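Ascorbate-specific PTS system EIIA component (Streptococcus pyogenes serotype M1, PDB 2OQT) probably acts as the IIA phosphoryl-carrier component of a phosphoenolpyruvate-dependent phosphotransferase system that imports and phosphorylates ascorbate. Local coordinates at residues 3-8 with 141-146; 18-23 with 84-89; 57-62 with 90-95; 80-85 with 101-106. One frame throughout, in Å; residues are numbered along the deposited sequence.

Contact 1: residues 3-8 with 141-146; sequences NLKQAL and EVLEMV. Unlike the reference sequence in segment 3-8: Leu8 (reference Phe).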
loop_
_atom_site.group_PDB
_atom_site.type_symbol
_atom_site.label_atom_id
_atom_site.label_comp_id
_atom_site.label_asym_id
_atom_site.label_seq_id
_atom_site.Cartn_x
_atom_site.Cartn_y
_atom_site.Cartn_z
ATOM N N ASN A 3 -8.480 -6.070 -9.351
ATOM C CA ASN A 3 -7.634 -5.282 -10.230
ATOM C C ASN A 3 -7.164 -4.096 -9.426
ATOM O O ASN A 3 -7.972 -3.431 -8.794
ATOM C CB ASN A 3 -8.416 -4.843 -11.487
ATOM C CG ASN A 3 -7.729 -3.703 -12.267
ATOM O OD1 ASN A 3 -6.811 -3.035 -11.775
ATOM N ND2 ASN A 3 -8.193 -3.471 -13.492
ATOM N N LEU A 4 -5.867 -3.820 -9.447
ATOM C CA LEU A 4 -5.310 -2.719 -8.663
ATOM C C LEU A 4 -5.825 -1.340 -9.040
ATOM O O LEU A 4 -6.265 -0.610 -8.162
ATOM C CB LEU A 4 -3.787 -2.757 -8.683
ATOM C CG LEU A 4 -3.048 -1.562 -8.083
ATOM C CD1 LEU A 4 -3.283 -1.461 -6.581
ATOM C CD2 LEU A 4 -1.565 -1.658 -8.416
ATOM N N LYS A 5 -5.776 -0.984 -10.323
ATOM C CA LYS A 5 -6.374 0.256 -10.830
ATOM C C LYS A 5 -7.819 0.413 -10.403
ATOM O O LYS A 5 -8.211 1.436 -9.849
ATOM C CB LYS A 5 -6.314 0.307 -12.367
ATOM C CG LYS A 5 -5.857 1.662 -12.949
ATOM C CD LYS A 5 -7.032 2.560 -13.345
ATOM C CE LYS A 5 -7.445 2.347 -14.810
ATOM N NZ LYS A 5 -6.355 2.770 -15.756
ATOM N N GLN A 6 -8.621 -0.609 -10.640
ATOM C CA GLN A 6 -10.026 -0.496 -10.360
ATOM C C GLN A 6 -10.247 -0.335 -8.888
ATOM O O GLN A 6 -11.034 0.515 -8.478
ATOM C CB GLN A 6 -10.802 -1.707 -10.886
ATOM C CG GLN A 6 -12.329 -1.542 -10.799
ATOM C CD GLN A 6 -12.826 -0.226 -11.461
ATOM O OE1 GLN A 6 -12.361 0.172 -12.558
ATOM N NE2 GLN A 6 -13.748 0.459 -10.780
ATOM N N ALA A 7 -9.565 -1.173 -8.102
ATOM C CA ALA A 7 -9.662 -1.177 -6.621
ATOM C C ALA A 7 -9.391 0.208 -6.035
ATOM O O ALA A 7 -10.005 0.628 -5.049
ATOM C CB ALA A 7 -8.686 -2.202 -6.027
ATOM N N LEU A 8 -8.463 0.902 -6.681
ATOM C CA LEU A 8 -7.954 2.183 -6.230
ATOM C C LEU A 8 -8.976 3.279 -6.509
ATOM O O LEU A 8 -9.073 4.274 -5.766
ATOM C CB LEU A 8 -6.662 2.470 -6.973
ATOM C CG LEU A 8 -5.257 2.517 -6.365
ATOM C CD1 LEU A 8 -5.017 1.885 -4.975
ATOM C CD2 LEU A 8 -4.253 1.995 -7.426
ATOM N N GLU A 141 -2.496 10.614 -12.538
ATOM C CA GLU A 141 -1.233 10.051 -13.036
ATOM C C GLU A 141 -0.730 8.842 -12.292
ATOM O O GLU A 141 -0.027 8.022 -12.873
ATOM C CB GLU A 141 -0.122 11.090 -13.230
ATOM C CG GLU A 141 -0.077 12.221 -12.264
ATOM C CD GLU A 141 0.374 13.495 -12.959
ATOM O OE1 GLU A 141 1.379 14.126 -12.531
ATOM O OE2 GLU A 141 -0.296 13.843 -13.959
ATOM N N VAL A 142 -1.093 8.710 -11.022
ATOM C CA VAL A 142 -0.853 7.448 -10.337
ATOM C C VAL A 142 -1.591 6.344 -11.096
ATOM O O VAL A 142 -0.988 5.356 -11.498
ATOM C CB VAL A 142 -1.243 7.474 -8.849
ATOM C CG1 VAL A 142 -1.125 6.092 -8.243
ATOM C CG2 VAL A 142 -0.360 8.454 -8.070
ATOM N N LEU A 143 -2.879 6.545 -11.347
ATOM C CA LEU A 143 -3.658 5.569 -12.100
ATOM C C LEU A 143 -3.081 5.337 -13.511
ATOM O O LEU A 143 -3.186 4.245 -14.066
ATOM C CB LEU A 143 -5.137 5.981 -12.173
ATOM C CG LEU A 143 -6.198 5.694 -11.078
ATOM C CD1 LEU A 143 -6.020 4.358 -10.304
ATOM C CD2 LEU A 143 -6.348 6.833 -10.103
ATOM N N GLU A 144 -2.463 6.362 -14.090
ATOM C CA GLU A 144 -1.885 6.209 -15.422
ATOM C C GLU A 144 -0.634 5.350 -15.381
ATOM O O GLU A 144 -0.398 4.540 -16.287
ATOM C CB GLU A 144 -1.675 7.557 -16.109
ATOM C CG GLU A 144 -2.886 7.958 -16.988
ATOM C CD GLU A 144 -3.174 9.462 -16.972
ATOM O OE1 GLU A 144 -2.373 10.209 -16.363
ATOM O OE2 GLU A 144 -4.196 9.902 -17.563
HETATM N N MSE A 145 0.140 5.505 -14.311
HETATM C CA MSE A 145 1.245 4.598 -14.043
HETATM C C MSE A 145 0.764 3.175 -13.864
HETATM O O MSE A 145 1.400 2.267 -14.386
HETATM C CB MSE A 145 2.030 5.032 -12.827
HETATM C CG MSE A 145 2.694 6.347 -13.015
HETATM SE SE MSE A 145 4.046 6.622 -11.675
HETATM C CE MSE A 145 5.092 4.970 -11.947
ATOM N N VAL A 146 -0.358 2.983 -13.158
ATOM C CA VAL A 146 -0.910 1.641 -12.925
ATOM C C VAL A 146 -1.414 0.953 -14.202
ATOM O O VAL A 146 -1.305 -0.269 -14.317
ATOM C CB VAL A 146 -2.013 1.613 -11.799
ATOM C CG1 VAL A 146 -2.417 0.175 -11.436
ATOM C CG2 VAL A 146 -1.533 2.333 -10.548
#
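Val146 and Leu143 meet Leu4, Lys5 and Leu8 where the first and last helices of this alpha/beta PTS EIIA domain pack side by side. The axes of helices 4-8 and 141-146 run nearly antiparallel (158°) and approach to 9.8 Å; strand 80-86 lies beneath, where Phe81 receives Leu4 and Leu8. Apolar packing carries the contact. CG1 of Val146, anti to the backbone N (chi1 -172°), is directed at the first turn of helix 4-8: Leu4 CD2 approaches it to 3.6 Å, the two side chains lying nearly perpendicular. Its other branch, CG2, is 4.2 Å from Leu8 CD2. Leu8 and Leu143 lie alongside with their branches running opposite ways, Leu8 CB 3.9 Å from Leu143 CD1. The methylenes of the bent Lys5 chain join this packing, CD lying 3.7 Å from the same Leu143 CD1. The polar interactions lie at the margins. Lys5 NZ forms a salt bridge with Glu147, one turn beyond Leu143 on the same helix. Asn3 N-caps helix 4-8, and its OD1, which also bonds Lys150 NZ, accepts a weak hydrogen bond from Gln6 N at 3.2 Å and 162°.

Contact 2: residues 18-23 with 84-89; sequences LSADTW and ITLTKP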
loop_
_atom_site.group_PDB
_atom_site.type_symbol
_atom_site.label_atom_id
_atom_site.label_comp_id
_atom_site.label_asym_id
_atom_site.label_seq_id
_atom_site.Cartn_x
_atom_site.Cartn_y
_atom_site.Cartn_z
ATOM N N LEU A 18 1.984 12.817 1.692
ATOM C CA LEU A 18 1.687 12.943 3.113
ATOM C C LEU A 18 3.010 12.944 3.893
ATOM O O LEU A 18 4.067 12.746 3.307
ATOM C CB LEU A 18 0.751 11.825 3.578
ATOM C CG LEU A 18 -0.504 11.494 2.788
ATOM C CD1 LEU A 18 -0.982 10.141 3.270
ATOM C CD2 LEU A 18 -1.599 12.529 2.939
ATOM N N SER A 19 2.954 13.164 5.202
ATOM C CA SER A 19 4.171 13.264 6.015
ATOM C C SER A 19 4.071 12.377 7.256
ATOM O O SER A 19 3.068 12.421 7.975
ATOM C CB SER A 19 4.445 14.731 6.460
ATOM O OG SER A 19 3.874 15.727 5.603
ATOM N N ALA A 20 5.103 11.587 7.530
ATOM C CA ALA A 20 5.080 10.765 8.734
ATOM C C ALA A 20 6.468 10.714 9.361
ATOM O O ALA A 20 7.450 10.818 8.651
ATOM C CB ALA A 20 4.553 9.349 8.399
ATOM N N ASP A 21 6.547 10.571 10.689
ATOM C CA ASP A 21 7.839 10.617 11.415
ATOM C C ASP A 21 8.308 9.238 11.825
ATOM O O ASP A 21 9.521 8.985 11.984
ATOM C CB ASP A 21 7.724 11.464 12.692
ATOM C CG ASP A 21 7.713 12.962 12.416
ATOM O OD1 ASP A 21 7.084 13.690 13.225
ATOM O OD2 ASP A 21 8.324 13.403 11.399
ATOM N N THR A 22 7.338 8.354 12.039
ATOM C CA THR A 22 7.624 6.988 12.418
ATOM C C THR A 22 7.010 6.086 11.345
ATOM O O THR A 22 6.216 6.550 10.517
ATOM C CB THR A 22 7.108 6.693 13.862
ATOM O OG1 THR A 22 5.681 6.734 13.906
ATOM C CG2 THR A 22 7.646 7.738 14.844
ATOM N N TRP A 23 7.397 4.812 11.326
ATOM C CA TRP A 23 6.784 3.869 10.406
ATOM C C TRP A 23 5.356 3.488 10.888
ATOM O O TRP A 23 4.467 3.153 10.080
ATOM C CB TRP A 23 7.687 2.660 10.220
ATOM C CG TRP A 23 7.855 1.916 11.466
ATOM C CD1 TRP A 23 8.907 1.984 12.338
ATOM C CD2 TRP A 23 6.943 0.959 11.995
ATOM N NE1 TRP A 23 8.710 1.111 13.372
ATOM C CE2 TRP A 23 7.505 0.477 13.199
ATOM C CE3 TRP A 23 5.697 0.440 11.553
ATOM C CZ2 TRP A 23 6.874 -0.501 13.992
ATOM C CZ3 TRP A 23 5.057 -0.531 12.345
ATOM C CH2 TRP A 23 5.657 -0.980 13.565
ATOM N N ILE A 84 -0.402 5.406 -0.952
ATOM C CA ILE A 84 0.031 6.680 -0.416
ATOM C C ILE A 84 1.512 6.943 -0.722
ATOM O O ILE A 84 2.279 6.045 -1.073
ATOM C CB ILE A 84 -0.368 6.897 1.089
ATOM C CG1 ILE A 84 0.571 6.140 2.039
ATOM C CG2 ILE A 84 -1.816 6.511 1.317
ATOM C CD1 ILE A 84 0.853 6.855 3.362
ATOM N N THR A 85 1.879 8.204 -0.613
ATOM C CA THR A 85 3.131 8.706 -1.139
ATOM C C THR A 85 3.593 9.633 -0.055
ATOM O O THR A 85 2.801 10.393 0.485
ATOM C CB THR A 85 2.877 9.377 -2.554
ATOM O OG1 THR A 85 3.418 8.538 -3.598
ATOM C CG2 THR A 85 3.405 10.820 -2.659
ATOM N N LEU A 86 4.850 9.488 0.332
ATOM C CA LEU A 86 5.423 10.266 1.397
ATOM C C LEU A 86 6.378 11.262 0.817
ATOM O O LEU A 86 7.144 10.949 -0.095
ATOM C CB LEU A 86 6.185 9.388 2.380
ATOM C CG LEU A 86 5.318 8.503 3.276
ATOM C CD1 LEU A 86 6.183 7.591 4.188
ATOM C CD2 LEU A 86 4.297 9.309 4.088
ATOM N N THR A 87 6.281 12.466 1.355
ATOM C CA THR A 87 7.253 13.528 1.237
ATOM C C THR A 87 8.692 13.076 1.539
ATOM O O THR A 87 9.611 13.206 0.690
ATOM C CB THR A 87 6.830 14.626 2.239
ATOM O OG1 THR A 87 5.980 15.571 1.567
ATOM C CG2 THR A 87 8.032 15.301 2.896
ATOM N N LYS A 88 8.886 12.547 2.749
ATOM C CA LYS A 88 10.217 12.144 3.203
ATOM C C LYS A 88 10.186 10.676 3.637
ATOM O O LYS A 88 9.304 10.283 4.413
ATOM C CB LYS A 88 10.635 13.033 4.388
ATOM C CG LYS A 88 12.133 13.274 4.570
ATOM C CD LYS A 88 12.491 13.453 6.083
ATOM C CE LYS A 88 11.995 14.807 6.695
ATOM N NZ LYS A 88 10.503 15.015 6.656
ATOM N N PRO A 89 11.139 9.868 3.147
ATOM C CA PRO A 89 11.303 8.441 3.471
ATOM C C PRO A 89 11.206 8.133 4.956
ATOM O O PRO A 89 11.784 8.812 5.779
ATOM C CB PRO A 89 12.713 8.133 2.994
ATOM C CG PRO A 89 12.950 9.064 1.898
ATOM C CD PRO A 89 12.149 10.325 2.184
#
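The flat groups that join Leu18 to strand 84-86 are peptides. The N-H of Leu18 is directed at the carbonyl of Thr85, with Leu18 N 2.8 Å from Thr85 O and an N-H...O angle of 159°. The carbonyl of Leu18 is used in turn: Thr87 N donates to Leu18 O at 3.0 Å, nearly in line with the C=O bond. Leu86 CA adds a CH...O contact to that oxygen at 3.4 Å, so one acceptor serves two neighbouring residues. The third flat group, the Trp23 indole, meets the Phe92 ring with planes inclined by about 30° and also touches Ile49 and Thr52 of helix 42-55.

The two backbone bonds flank Leu86, the residue level with Leu18, and their pattern is that of a parallel bridge. On the side of the sheet that carries both leucines, the Leu18 side chain runs across that of Ile84 almost perpendicularly, its CD1 3.8 Å from Ile84 CD1. Leu86 CD2 reaches back beneath the departing loop, 4.3 Å from Ala20 CB. Ala20 in turn rests on Ala26 and Leu29, and Ile84 on Ala30, so helix 23-36 covers this apolar patch. After Ala20 the segments diverge: 84-89 turns a corner at Thr87 and Lys88, while 18-23 reaches Thr22, whose OG1 N-caps the following helix at Glu25 N. The arrangement is characteristic of an alpha/beta sheet, where a short strand paired in parallel ends in a loop that leads into a covering helix.

Contact 3: residues 57-62 with 90-95; sequences PYYVLM and VTFSDG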
loop_
_atom_site.group_PDB
_atom_site.type_symbol
_atom_site.label_atom_id
_atom_site.label_comp_id
_atom_site.label_asym_id
_atom_site.label_seq_id
_atom_site.Cartn_x
_atom_site.Cartn_y
_atom_site.Cartn_z
ATOM N N PRO A 57 9.072 -6.140 9.841
ATOM C CA PRO A 57 8.450 -5.511 8.677
ATOM C C PRO A 57 8.450 -6.380 7.385
ATOM O O PRO A 57 9.027 -5.980 6.362
ATOM C CB PRO A 57 9.290 -4.260 8.491
ATOM C CG PRO A 57 10.610 -4.624 9.025
ATOM C CD PRO A 57 10.368 -5.535 10.176
ATOM N N TYR A 58 7.739 -7.511 7.423
ATOM C CA TYR A 58 7.725 -8.501 6.334
ATOM C C TYR A 58 7.186 -7.966 5.001
ATOM O O TYR A 58 7.540 -8.477 3.955
ATOM C CB TYR A 58 6.937 -9.769 6.742
ATOM C CG TYR A 58 5.560 -9.477 7.256
ATOM C CD1 TYR A 58 4.448 -9.577 6.426
ATOM C CD2 TYR A 58 5.357 -9.086 8.587
ATOM C CE1 TYR A 58 3.158 -9.296 6.905
ATOM C CE2 TYR A 58 4.093 -8.790 9.082
ATOM C CZ TYR A 58 2.990 -8.890 8.239
ATOM O OH TYR A 58 1.725 -8.615 8.738
ATOM N N TYR A 59 6.329 -6.957 5.018
ATOM C CA TYR A 59 5.717 -6.478 3.770
ATOM C C TYR A 59 6.530 -5.404 3.063
ATOM O O TYR A 59 6.078 -4.809 2.101
ATOM C CB TYR A 59 4.302 -5.973 4.055
ATOM C CG TYR A 59 4.293 -5.135 5.268
ATOM C CD1 TYR A 59 3.949 -5.687 6.491
ATOM C CD2 TYR A 59 4.709 -3.807 5.222
ATOM C CE1 TYR A 59 3.986 -4.937 7.633
ATOM C CE2 TYR A 59 4.752 -3.047 6.365
ATOM C CZ TYR A 59 4.382 -3.616 7.569
ATOM O OH TYR A 59 4.415 -2.906 8.735
ATOM N N VAL A 60 7.727 -5.137 3.545
ATOM C CA VAL A 60 8.622 -4.190 2.876
ATOM C C VAL A 60 9.515 -4.936 1.862
ATOM O O VAL A 60 10.650 -5.243 2.141
ATOM C CB VAL A 60 9.491 -3.438 3.878
ATOM C CG1 VAL A 60 10.043 -2.235 3.213
ATOM C CG2 VAL A 60 8.697 -3.045 5.111
ATOM N N LEU A 61 8.979 -5.233 0.692
ATOM C CA LEU A 61 9.592 -6.173 -0.242
ATOM C C LEU A 61 10.632 -5.590 -1.158
ATOM O O LEU A 61 11.613 -6.276 -1.447
ATOM C CB LEU A 61 8.531 -6.887 -1.097
ATOM C CG LEU A 61 7.534 -7.867 -0.449
ATOM C CD1 LEU A 61 8.010 -8.503 0.852
ATOM C CD2 LEU A 61 6.230 -7.173 -0.198
HETATM N N MSE A 62 10.434 -4.366 -1.643
HETATM C CA MSE A 62 11.438 -3.737 -2.508
HETATM C C MSE A 62 11.779 -2.295 -2.121
HETATM O O MSE A 62 10.977 -1.634 -1.464
HETATM C CB MSE A 62 11.070 -3.881 -3.988
HETATM C CG MSE A 62 9.622 -3.598 -4.351
HETATM SE SE MSE A 62 8.905 -4.724 -5.819
HETATM C CE MSE A 62 10.206 -4.302 -7.253
ATOM N N VAL A 90 10.482 7.093 5.297
ATOM C CA VAL A 90 10.304 6.753 6.679
ATOM C C VAL A 90 11.103 5.453 6.873
ATOM O O VAL A 90 11.256 4.690 5.922
ATOM C CB VAL A 90 8.758 6.718 7.031
ATOM C CG1 VAL A 90 8.137 5.310 6.846
ATOM C CG2 VAL A 90 8.486 7.310 8.400
ATOM N N THR A 91 11.658 5.237 8.068
ATOM C CA THR A 91 12.512 4.094 8.336
ATOM C C THR A 91 11.790 3.026 9.172
ATOM O O THR A 91 11.356 3.280 10.293
ATOM C CB THR A 91 13.820 4.505 9.035
ATOM O OG1 THR A 91 14.395 5.640 8.372
ATOM C CG2 THR A 91 14.839 3.369 8.955
ATOM N N PHE A 92 11.658 1.833 8.594
ATOM C CA PHE A 92 10.998 0.722 9.277
ATOM C C PHE A 92 11.976 0.038 10.260
ATOM O O PHE A 92 13.179 0.280 10.219
ATOM C CB PHE A 92 10.379 -0.231 8.245
ATOM C CG PHE A 92 8.959 0.131 7.869
ATOM C CD1 PHE A 92 7.883 -0.642 8.325
ATOM C CD2 PHE A 92 8.687 1.261 7.073
ATOM C CE1 PHE A 92 6.538 -0.291 7.999
ATOM C CE2 PHE A 92 7.379 1.631 6.770
ATOM C CZ PHE A 92 6.290 0.848 7.225
ATOM N N SER A 93 11.452 -0.771 11.168
ATOM C CA SER A 93 12.245 -1.334 12.269
ATOM C C SER A 93 13.372 -2.310 11.866
ATOM O O SER A 93 14.125 -2.756 12.735
ATOM C CB SER A 93 11.349 -2.004 13.327
ATOM O OG SER A 93 10.714 -3.172 12.818
ATOM N N ASP A 94 13.482 -2.644 10.580
ATOM C CA ASP A 94 14.605 -3.441 10.066
ATOM C C ASP A 94 15.651 -2.548 9.428
ATOM O O ASP A 94 16.591 -3.044 8.838
ATOM C CB ASP A 94 14.156 -4.502 9.038
ATOM C CG ASP A 94 13.550 -3.891 7.718
ATOM O OD1 ASP A 94 13.266 -2.658 7.636
ATOM O OD2 ASP A 94 13.319 -4.686 6.754
ATOM N N GLY A 95 15.472 -1.234 9.498
ATOM C CA GLY A 95 16.416 -0.363 8.855
ATOM C C GLY A 95 16.091 0.027 7.435
ATOM O O GLY A 95 16.810 0.844 6.872
#
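Pro57 is the bump that enters the bend at Phe92, Ser93 and Asp94. Its CG stands squarely over the face of the Asp94 carboxylate, 3.3 Å from Asp94 CG, with OD1 and OD2 almost equally far from it. Asp94 CG sits between its own backbone N and carbonyl carbon (chi1 64°), which presents the carboxylate face to the CG corner of the proline ring. Beside it, Pro57 CD approaches Ser93 OG to 3.6 Å.

Both partners are reverse turns: type I beta turns run from Pro57 to Val60 and from Phe92 to Gly95, closed by Val60 N to Pro57 O and by Gly95 N to Phe92 O. Asp94 OD1 accepts from Lys96 N, an Asx turn that fixes the carboxylate, and Lys96 NZ returns to Val60 O, linking the loops beyond the packing itself.

The second bump is the Phe92 ring, received in a hollow of three walls. Val60 CG2 lies over one of its faces, 4.1 Å from CD1, while Pro57 CB comes obliquely to the same CD1 at 3.9 Å. At the ring edge, Tyr59 OH is 3.4 Å from Phe92 CE1, and the two aromatic planes stand at 85°. The phenol oxygen is held by Thr52 OG1 of helix 42-55. Tyr59 CD1 also lies 3.6 Å above the plane of the Tyr58 ring, over its centre, and that ring meets His69 edge-to-face.

Contact 4: residues 80-85 with 101-106; sequences AFALIT and LLTLAA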
loop_
_atom_site.group_PDB
_atom_site.type_symbol
_atom_site.label_atom_id
_atom_site.label_comp_id
_atom_site.label_asym_id
_atom_site.label_seq_id
_atom_site.Cartn_x
_atom_site.Cartn_y
_atom_site.Cartn_z
ATOM N N ALA A 80 -9.516 -4.599 -1.176
ATOM C CA ALA A 80 -9.206 -3.197 -1.454
ATOM C C ALA A 80 -7.717 -3.045 -1.488
ATOM O O ALA A 80 -6.981 -3.881 -0.933
ATOM C CB ALA A 80 -9.778 -2.300 -0.368
ATOM N N PHE A 81 -7.302 -2.002 -2.196
ATOM C CA PHE A 81 -5.961 -1.490 -2.195
ATOM C C PHE A 81 -6.084 -0.022 -1.847
ATOM O O PHE A 81 -7.092 0.622 -2.183
ATOM C CB PHE A 81 -5.305 -1.549 -3.566
ATOM C CG PHE A 81 -4.893 -2.938 -4.025
ATOM C CD1 PHE A 81 -3.802 -3.604 -3.430
ATOM C CD2 PHE A 81 -5.555 -3.554 -5.112
ATOM C CE1 PHE A 81 -3.402 -4.892 -3.899
ATOM C CE2 PHE A 81 -5.174 -4.826 -5.585
ATOM C CZ PHE A 81 -4.087 -5.498 -4.976
ATOM N N ALA A 82 -5.026 0.488 -1.213
ATOM C CA ALA A 82 -4.819 1.897 -1.005
ATOM C C ALA A 82 -3.410 2.225 -1.511
ATOM O O ALA A 82 -2.614 1.309 -1.728
ATOM C CB ALA A 82 -5.029 2.265 0.470
ATOM N N LEU A 83 -3.118 3.509 -1.758
ATOM C CA LEU A 83 -1.781 3.947 -2.238
ATOM C C LEU A 83 -1.438 5.335 -1.771
ATOM O O LEU A 83 -2.085 6.330 -2.151
ATOM C CB LEU A 83 -1.642 3.853 -3.755
ATOM C CG LEU A 83 -0.401 4.329 -4.537
ATOM C CD1 LEU A 83 0.820 4.418 -3.728
ATOM C CD2 LEU A 83 -0.113 3.375 -5.703
ATOM N N ILE A 84 -0.402 5.406 -0.952
ATOM C CA ILE A 84 0.031 6.680 -0.416
ATOM C C ILE A 84 1.512 6.943 -0.722
ATOM O O ILE A 84 2.279 6.045 -1.073
ATOM C CB ILE A 84 -0.368 6.897 1.089
ATOM C CG1 ILE A 84 0.571 6.140 2.039
ATOM C CG2 ILE A 84 -1.816 6.511 1.317
ATOM C CD1 ILE A 84 0.853 6.855 3.362
ATOM N N THR A 85 1.879 8.204 -0.613
ATOM C CA THR A 85 3.131 8.706 -1.139
ATOM C C THR A 85 3.593 9.633 -0.055
ATOM O O THR A 85 2.801 10.393 0.485
ATOM C CB THR A 85 2.877 9.377 -2.554
ATOM O OG1 THR A 85 3.418 8.538 -3.598
ATOM C CG2 THR A 85 3.405 10.820 -2.659
ATOM N N LEU A 101 3.788 3.465 0.287
ATOM C CA LEU A 101 3.007 2.376 0.907
ATOM C C LEU A 101 1.757 2.028 0.102
ATOM O O LEU A 101 0.825 2.861 -0.060
ATOM C CB LEU A 101 2.629 2.743 2.339
ATOM C CG LEU A 101 3.869 2.969 3.236
ATOM C CD1 LEU A 101 4.348 4.432 3.198
ATOM C CD2 LEU A 101 3.619 2.487 4.668
ATOM N N LEU A 102 1.782 0.798 -0.418
ATOM C CA LEU A 102 0.624 0.143 -1.006
ATOM C C LEU A 102 -0.023 -0.897 -0.076
ATOM O O LEU A 102 0.238 -2.090 -0.160
ATOM C CB LEU A 102 1.011 -0.526 -2.319
ATOM C CG LEU A 102 -0.040 -0.330 -3.404
ATOM C CD1 LEU A 102 0.631 -0.278 -4.763
ATOM C CD2 LEU A 102 -1.084 -1.400 -3.349
ATOM N N THR A 103 -0.871 -0.416 0.812
ATOM C CA THR A 103 -1.789 -1.237 1.577
ATOM C C THR A 103 -2.670 -2.181 0.797
ATOM O O THR A 103 -3.293 -1.822 -0.202
ATOM C CB THR A 103 -2.662 -0.322 2.371
ATOM O OG1 THR A 103 -1.760 0.581 2.989
ATOM C CG2 THR A 103 -3.464 -1.082 3.430
ATOM N N LEU A 104 -2.767 -3.374 1.337
ATOM C CA LEU A 104 -3.515 -4.436 0.728
ATOM C C LEU A 104 -4.463 -5.000 1.755
ATOM O O LEU A 104 -4.029 -5.316 2.842
ATOM C CB LEU A 104 -2.511 -5.517 0.357
ATOM C CG LEU A 104 -2.942 -6.866 -0.170
ATOM C CD1 LEU A 104 -1.670 -7.682 -0.219
ATOM C CD2 LEU A 104 -3.863 -7.528 0.727
ATOM N N ALA A 105 -5.746 -5.126 1.441
ATOM C CA ALA A 105 -6.671 -5.817 2.361
ATOM C C ALA A 105 -7.450 -6.914 1.678
ATOM O O ALA A 105 -7.970 -6.754 0.547
ATOM C CB ALA A 105 -7.626 -4.829 3.078
ATOM N N ALA A 106 -7.556 -8.031 2.370
ATOM C CA ALA A 106 -8.236 -9.165 1.788
ATOM C C ALA A 106 -8.994 -9.949 2.814
ATOM O O ALA A 106 -8.537 -10.109 3.947
ATOM C CB ALA A 106 -7.223 -10.086 1.044
#
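Phe81 leans from strand 80-86 across the antiparallel partner 101-105, in the centre of the sheet of this alpha/beta domain. Its CB lies 3.9 Å from Thr103 O, and CG, set beside the backbone N by a chi1 of -73°, is 4.2 Å from Leu102 CD2. One bond further, CD1 meets that methyl at 3.5 Å; Thr103 O lies at the ring edge, near its plane. CE1, towards the tip, is 4.2 Å from Leu104 CG. Helices 4-10 and 111-124 supply further walls through Leu4, Ala7 and Ile120.

The backbone fixes this register. Ala80 and Ala105 exchange two hydrogen bonds, as do Ile84 and Leu101, although Leu101 N reaches Ile84 O from above the carbonyl plane at 3.3 Å. Between these pairs Ala82 N donates to Thr103 O at 3.1 Å and 165°. The strands are irregular here: of the two bonds expected of such a pair, one is made, and a CH...O contact joins Leu102 CA to Ala82 O at 3.5 Å. Thr103 OG1 turns to helix 23-36 for a weak bond with Ala30 O. The chemistry therefore implies a division of labour: peptide hydrogen bonds set the strand register, and the side chains that meet across it contribute hydrocarbon.

Contact 4 is the core, about 3 Å between its centre and that of the chain, with every touching residue buried. Contact 1 is also buried though peripheral, whereas contacts 2 and 3 are only partly so, with Thr87 exposed in one and Ser93 and Asp94 in the other. Contacts 2 and 4 use strand 80-86 on its two edges, parallel in one and antiparallel in the other, and both rely on peptide hydrogen bonds. Contacts 1 and 3, on opposite sides of the centre, join by side-chain packing, helix against helix and turn against turn. Contact 1 reaches the core where Leu4 CD1 lies 3.4 Å from Phe81 CG, contact 3 through Phe92 and Leu101. Trp23 and Phe92 bring contacts 2 and 3 together, away from the centre.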